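Local coordinates for protein putative dehydrogenase (Pseudomonas fluorescens, PDB 6UUG) that acts as methanesulfinate monooxygenase MsuC of a two-component flavin-dependent system in bacterial sulfur assimilation, built on an acyl-CoA dehydrogenase-like fold, at residues Glu308-Leu313 and Lys347-Arg352; Glu87-Val92 and Ala252-Thr257. All blocks are in the same frame, centred on the assembly; numbering follows the deposited sequence. Where two conformers were deposited one is given.

Interaction 1. Residues Glu308-Leu313 and Lys347-Arg352; sequences EGIRLL and KVAASR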
loop_
_atom_site.group_PDB
_atom_site.type_symbol
_atom_site.label_atom_id
_atom_site.label_comp_id
_atom_site.label_asym_id
_atom_site.label_seq_id
_atom_site.Cartn_x
_atom_site.Cartn_y
_atom_site.Cartn_z
ATOM N N GLU A 308 -6.953 2.841 -15.900
ATOM C CA GLU A 308 -6.416 3.625 -17.010
ATOM C C GLU A 308 -4.933 3.334 -17.224
ATOM O O GLU A 308 -4.486 3.148 -18.362
ATOM C CB GLU A 308 -6.654 5.114 -16.762
ATOM C CG GLU A 308 -8.110 5.517 -16.987
ATOM C CD GLU A 308 -8.508 5.479 -18.459
ATOM O OE1 GLU A 308 -8.387 6.530 -19.132
ATOM O OE2 GLU A 308 -8.947 4.412 -18.942
ATOM N N GLY A 309 -4.162 3.269 -16.141
ATOM C CA GLY A 309 -2.752 2.927 -16.265
ATOM C C GLY A 309 -2.526 1.547 -16.860
ATOM O O GLY A 309 -1.666 1.376 -17.733
ATOM N N ILE A 310 -3.286 0.539 -16.387
ATOM C CA ILE A 310 -3.157 -0.815 -16.942
ATOM C C ILE A 310 -3.493 -0.804 -18.428
ATOM O O ILE A 310 -2.776 -1.386 -19.250
ATOM C CB ILE A 310 -4.067 -1.814 -16.206
ATOM C CG1 ILE A 310 -3.733 -1.895 -14.727
ATOM C CG2 ILE A 310 -3.889 -3.208 -16.803
ATOM C CD1 ILE A 310 -4.840 -2.560 -13.965
ATOM N N ARG A 311 -4.608 -0.159 -18.783
ATOM C CA ARG A 311 -5.045 -0.145 -20.179
ATOM C C ARG A 311 -3.942 0.361 -21.102
ATOM O O ARG A 311 -3.641 -0.263 -22.123
ATOM C CB ARG A 311 -6.297 0.724 -20.323
ATOM C CG ARG A 311 -7.582 0.051 -19.809
ATOM C CD ARG A 311 -8.701 1.082 -19.616
ATOM N NE ARG A 311 -9.957 0.445 -19.196
ATOM C CZ ARG A 311 -10.930 1.062 -18.530
ATOM N NH1 ARG A 311 -10.812 2.343 -18.204
ATOM N NH2 ARG A 311 -12.036 0.402 -18.203
ATOM N N LEU A 312 -3.329 1.503 -20.765
ATOM C CA LEU A 312 -2.301 2.038 -21.657
ATOM C C LEU A 312 -1.079 1.119 -21.736
ATOM O O LEU A 312 -0.485 0.956 -22.818
ATOM C CB LEU A 312 -1.895 3.440 -21.215
ATOM C CG LEU A 312 -2.992 4.510 -21.289
ATOM C CD1 LEU A 312 -2.371 5.887 -20.998
ATOM C CD2 LEU A 312 -3.702 4.495 -22.650
ATOM N N LEU A 313 -0.661 0.540 -20.607
ATOM C CA LEU A 313 0.494 -0.358 -20.642
ATOM C C LEU A 313 0.206 -1.598 -21.477
ATOM O O LEU A 313 1.069 -2.056 -22.243
ATOM C CB LEU A 313 0.896 -0.760 -19.220
ATOM C CG LEU A 313 1.582 0.297 -18.359
ATOM C CD1 LEU A 313 1.594 -0.259 -16.899
ATOM C CD2 LEU A 313 3.004 0.547 -18.887
ATOM N N LYS A 347 2.121 -6.768 -17.412
ATOM C CA LYS A 347 1.627 -7.909 -16.647
ATOM C C LYS A 347 1.696 -7.649 -15.150
ATOM O O LYS A 347 0.759 -8.002 -14.414
ATOM C CB LYS A 347 2.423 -9.169 -17.012
ATOM C CG LYS A 347 1.728 -10.449 -16.506
ATOM C CD LYS A 347 2.344 -11.731 -17.052
ATOM C CE LYS A 347 1.728 -12.956 -16.357
ATOM N NZ LYS A 347 2.774 -13.858 -15.825
ATOM N N VAL A 348 2.794 -7.051 -14.662
ATOM C CA VAL A 348 2.878 -6.740 -13.233
ATOM C C VAL A 348 1.750 -5.791 -12.829
ATOM O O VAL A 348 1.050 -6.017 -11.831
ATOM C CB VAL A 348 4.261 -6.168 -12.882
ATOM C CG1 VAL A 348 4.276 -5.663 -11.439
ATOM C CG2 VAL A 348 5.307 -7.267 -13.047
ATOM N N ALA A 349 1.528 -4.735 -13.619
ATOM C CA ALA A 349 0.469 -3.786 -13.293
ATOM C C ALA A 349 -0.900 -4.449 -13.347
ATOM O O ALA A 349 -1.718 -4.281 -12.429
ATOM C CB ALA A 349 0.508 -2.586 -14.240
ATOM N N ALA A 350 -1.169 -5.212 -14.408
ATOM C CA ALA A 350 -2.475 -5.861 -14.520
ATOM C C ALA A 350 -2.694 -6.841 -13.378
ATOM O O ALA A 350 -3.803 -6.947 -12.853
ATOM C CB ALA A 350 -2.614 -6.586 -15.852
ATOM N N SER A 351 -1.644 -7.563 -12.987
ATOM C CA SER A 351 -1.773 -8.553 -11.919
ATOM C C SER A 351 -2.075 -7.883 -10.593
ATOM O O SER A 351 -3.038 -8.245 -9.899
ATOM C CB SER A 351 -0.480 -9.372 -11.806
ATOM O OG SER A 351 -0.294 -10.192 -12.956
ATOM N N ARG A 352 -1.230 -6.930 -10.204
ATOM C CA ARG A 352 -1.312 -6.360 -8.861
ATOM C C ARG A 352 -2.495 -5.419 -8.732
ATOM O O ARG A 352 -3.286 -5.517 -7.780
ATOM C CB ARG A 352 -0.034 -5.607 -8.532
ATOM C CG ARG A 352 1.114 -6.501 -8.304
ATOM C CD ARG A 352 2.264 -5.698 -7.791
ATOM N NE ARG A 352 3.046 -6.493 -6.862
ATOM C CZ ARG A 352 4.164 -6.056 -6.301
ATOM N NH1 ARG A 352 4.593 -4.837 -6.595
ATOM N NH2 ARG A 352 4.842 -6.832 -5.458
#
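I310 and L313, one turn apart on helix 294-327, pack on the neighbouring alanines A349 and A350 of helix 333-360; the side chains that meet are all apolar. I310 uses both branches: CG2, anti to the backbone N, lies 3.7 Å from A350 CB, while CG1 and CD1 run over the backbone carbonyl of A349. L313 CD1 lies 3.7 Å from A349 CB. Segment 347-352 offers them small alanine methyls and the A349 carbonyl, consistent with an axis separation of 9.1 Å; the segments run roughly antiparallel, at 148°. These are two long helices of the C-terminal helical bundle of the acyl-CoA dehydrogenase fold, and L261 of helix 247-277 also packs on I310. No hydrogen bond spans the two segments; polar groups pair within their helix or beyond it. R311 NH1 forms a salt bridge with E308 OE2 at 2.9 Å, in the guanidinium plane and on the anti side of the carboxylate, 28° out of its plane, and R311 NE forms a second with E265. S351 OG turns back to K347 O at 2.8 Å, from the carbonyl face opposite S351 N. E308 also pairs with R316, and R352 with E302, of the second subunit.

Interaction 2. Residues Glu87-Val92 and Ala252-Thr257; sequences ETLQVV and AQLTFT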
loop_
_atom_site.group_PDB
_atom_site.type_symbol
_atom_site.label_atom_id
_atom_site.label_comp_id
_atom_site.label_asym_id
_atom_site.label_seq_id
_atom_site.Cartn_x
_atom_site.Cartn_y
_atom_site.Cartn_z
ATOM N N GLU A 87 -5.533 -7.157 -32.278
ATOM C CA GLU A 87 -6.969 -7.405 -32.406
ATOM C C GLU A 87 -7.360 -8.751 -31.809
ATOM O O GLU A 87 -8.403 -8.866 -31.155
ATOM C CB GLU A 87 -7.391 -7.365 -33.878
ATOM C CG GLU A 87 -7.048 -6.108 -34.631
ATOM C CD GLU A 87 -7.357 -6.261 -36.118
ATOM O OE1 GLU A 87 -8.535 -6.084 -36.508
ATOM O OE2 GLU A 87 -6.433 -6.595 -36.889
ATOM N N THR A 88 -6.555 -9.785 -32.050
ATOM C CA THR A 88 -6.813 -11.082 -31.443
ATOM C C THR A 88 -6.817 -10.978 -29.924
ATOM O O THR A 88 -7.705 -11.522 -29.257
ATOM C CB THR A 88 -5.761 -12.082 -31.899
ATOM O OG1 THR A 88 -5.842 -12.241 -33.332
ATOM C CG2 THR A 88 -5.969 -13.413 -31.226
ATOM N N LEU A 89 -5.844 -10.262 -29.368
ATOM C CA LEU A 89 -5.765 -10.131 -27.912
ATOM C C LEU A 89 -6.873 -9.236 -27.371
ATOM O O LEU A 89 -7.332 -9.439 -26.248
ATOM C CB LEU A 89 -4.380 -9.599 -27.527
ATOM C CG LEU A 89 -3.236 -10.537 -27.876
ATOM C CD1 LEU A 89 -1.887 -9.832 -27.786
ATOM C CD2 LEU A 89 -3.290 -11.764 -26.976
ATOM N N GLN A 90 -7.325 -8.246 -28.150
ATOM C CA GLN A 90 -8.504 -7.474 -27.771
ATOM C C GLN A 90 -9.718 -8.377 -27.583
ATOM O O GLN A 90 -10.524 -8.168 -26.671
ATOM C CB GLN A 90 -8.800 -6.402 -28.839
ATOM C CG GLN A 90 -9.884 -5.414 -28.424
ATOM C CD GLN A 90 -10.162 -4.350 -29.494
ATOM O OE1 GLN A 90 -9.927 -4.573 -30.682
ATOM N NE2 GLN A 90 -10.680 -3.206 -29.072
ATOM N N VAL A 91 -9.878 -9.383 -28.447
ATOM C CA VAL A 91 -10.999 -10.303 -28.284
ATOM C C VAL A 91 -10.815 -11.162 -27.032
ATOM O O VAL A 91 -11.775 -11.398 -26.292
ATOM C CB VAL A 91 -11.193 -11.144 -29.558
ATOM C CG1 VAL A 91 -12.178 -12.272 -29.305
ATOM C CG2 VAL A 91 -11.689 -10.220 -30.706
ATOM N N VAL A 92 -9.584 -11.606 -26.749
ATOM C CA VAL A 92 -9.319 -12.318 -25.490
ATOM C C VAL A 92 -9.770 -11.474 -24.295
ATOM O O VAL A 92 -10.461 -11.955 -23.381
ATOM C CB VAL A 92 -7.822 -12.686 -25.385
ATOM C CG1 VAL A 92 -7.507 -13.244 -24.003
ATOM C CG2 VAL A 92 -7.418 -13.704 -26.460
ATOM N N ALA A 252 2.344 -15.693 -25.245
ATOM C CA ALA A 252 1.696 -16.325 -24.093
ATOM C C ALA A 252 1.545 -15.348 -22.929
ATOM O O ALA A 252 0.456 -15.221 -22.356
ATOM C CB ALA A 252 2.484 -17.566 -23.661
ATOM N N GLN A 253 2.630 -14.648 -22.570
ATOM C CA GLN A 253 2.583 -13.687 -21.467
ATOM C C GLN A 253 1.584 -12.569 -21.732
ATOM O O GLN A 253 0.834 -12.178 -20.832
ATOM C CB GLN A 253 3.971 -13.095 -21.230
ATOM C CG GLN A 253 4.975 -14.106 -20.693
ATOM C CD GLN A 253 4.718 -14.435 -19.231
ATOM O OE1 GLN A 253 4.556 -13.532 -18.410
ATOM N NE2 GLN A 253 4.656 -15.732 -18.904
ATOM N N LEU A 254 1.569 -12.028 -22.954
ATOM C CA LEU A 254 0.630 -10.951 -23.252
ATOM C C LEU A 254 -0.809 -11.459 -23.365
ATOM O O LEU A 254 -1.749 -10.687 -23.134
ATOM C CB LEU A 254 1.078 -10.214 -24.534
ATOM C CG LEU A 254 0.371 -8.885 -24.833
ATOM C CD1 LEU A 254 0.442 -7.955 -23.645
ATOM C CD2 LEU A 254 0.986 -8.200 -26.064
ATOM N N THR A 255 -1.007 -12.742 -23.684
ATOM C CA THR A 255 -2.354 -13.315 -23.664
ATOM C C THR A 255 -2.906 -13.332 -22.245
ATOM O O THR A 255 -4.028 -12.869 -22.000
ATOM C CB THR A 255 -2.334 -14.725 -24.267
ATOM O OG1 THR A 255 -1.966 -14.649 -25.656
ATOM C CG2 THR A 255 -3.703 -15.399 -24.147
ATOM N N PHE A 256 -2.110 -13.838 -21.291
ATOM C CA PHE A 256 -2.493 -13.766 -19.880
ATOM C C PHE A 256 -2.756 -12.332 -19.462
ATOM O O PHE A 256 -3.720 -12.056 -18.744
ATOM C CB PHE A 256 -1.394 -14.346 -18.983
ATOM C CG PHE A 256 -1.399 -15.838 -18.905
ATOM C CD1 PHE A 256 -2.526 -16.511 -18.467
ATOM C CD2 PHE A 256 -0.261 -16.561 -19.212
ATOM C CE1 PHE A 256 -2.531 -17.896 -18.379
ATOM C CE2 PHE A 256 -0.256 -17.945 -19.124
ATOM C CZ PHE A 256 -1.398 -18.612 -18.707
ATOM N N THR A 257 -1.890 -11.409 -19.897
ATOM C CA THR A 257 -2.015 -10.014 -19.486
ATOM C C THR A 257 -3.343 -9.424 -19.941
ATOM O O THR A 257 -4.003 -8.712 -19.176
ATOM C CB THR A 257 -0.845 -9.185 -20.028
ATOM O OG1 THR A 257 0.390 -9.681 -19.495
ATOM C CG2 THR A 257 -0.987 -7.718 -19.611
#
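Helices 85-96 and 247-277 run in roughly the same direction here, their segments inclined at 40° with axes 9.5 Å apart, and the CA atoms of L89 and T255 come within 6.3 Å of each other. L89 has the largest share of the contact and divides its two methyls between two consecutive residues. Its CD1 meets the isobutyl end of L254, 3.7 Å from L254 CD2, the two leucine side chains crossing at about a right angle. The other methyl, L89 CD2, sits 3.4 Å from T255 OG1 in van der Waals contact. That hydroxyl is hydrogen-bonded to I251 O, one turn back in its own helix, which is consistent with its place beside leucine methyls. V92, a turn further on, has CG1 anti to the backbone N (chi1 172°), which carries this methyl toward the other helix, 4.0 Å from T255 O. Replacing L89 by an alanine removes both methyls and is likely to leave L254 CD2 and the T255 hydroxyl without their cover on this side, opening a gap between the helices. The contact joins the N-terminal helical domain to the C-terminal helical bundle of the acyl-CoA dehydrogenase fold, two regions far apart in sequence. L321 of helix 294-327 touches both L89 and L254, while F106 of helix 100-119 packs on V92. No hydrogen bond or salt bridge spans the two segments, which implies that their union rests on dispersion and the exclusion of water, with the one side-chain hydroxyl at the interface satisfied within its own helix.

Interactions 1 and 2 lie about 13 Å apart between centres and meet through the second segment of each, 347-352 and 252-257. There K347 NZ approaches Q253 OE1 at 3.2 Å, a probable hydrogen bond, and K347 also forms a salt bridge with D390. Beside this polar link K347 CB packs 3.2 Å from T257 OG1, and A350 CB lies 4.2 Å from T257 O. Helix 247-277 thus faces helix 85-96 through interaction 2 and helix 333-360 through this junction, while helix 294-327, a partner in interaction 1, also reaches T257 through V314. Interaction 2 lies deep, about 6 Å from the chain centre, whereas interaction 1, about 16 Å from it, borders the second subunit.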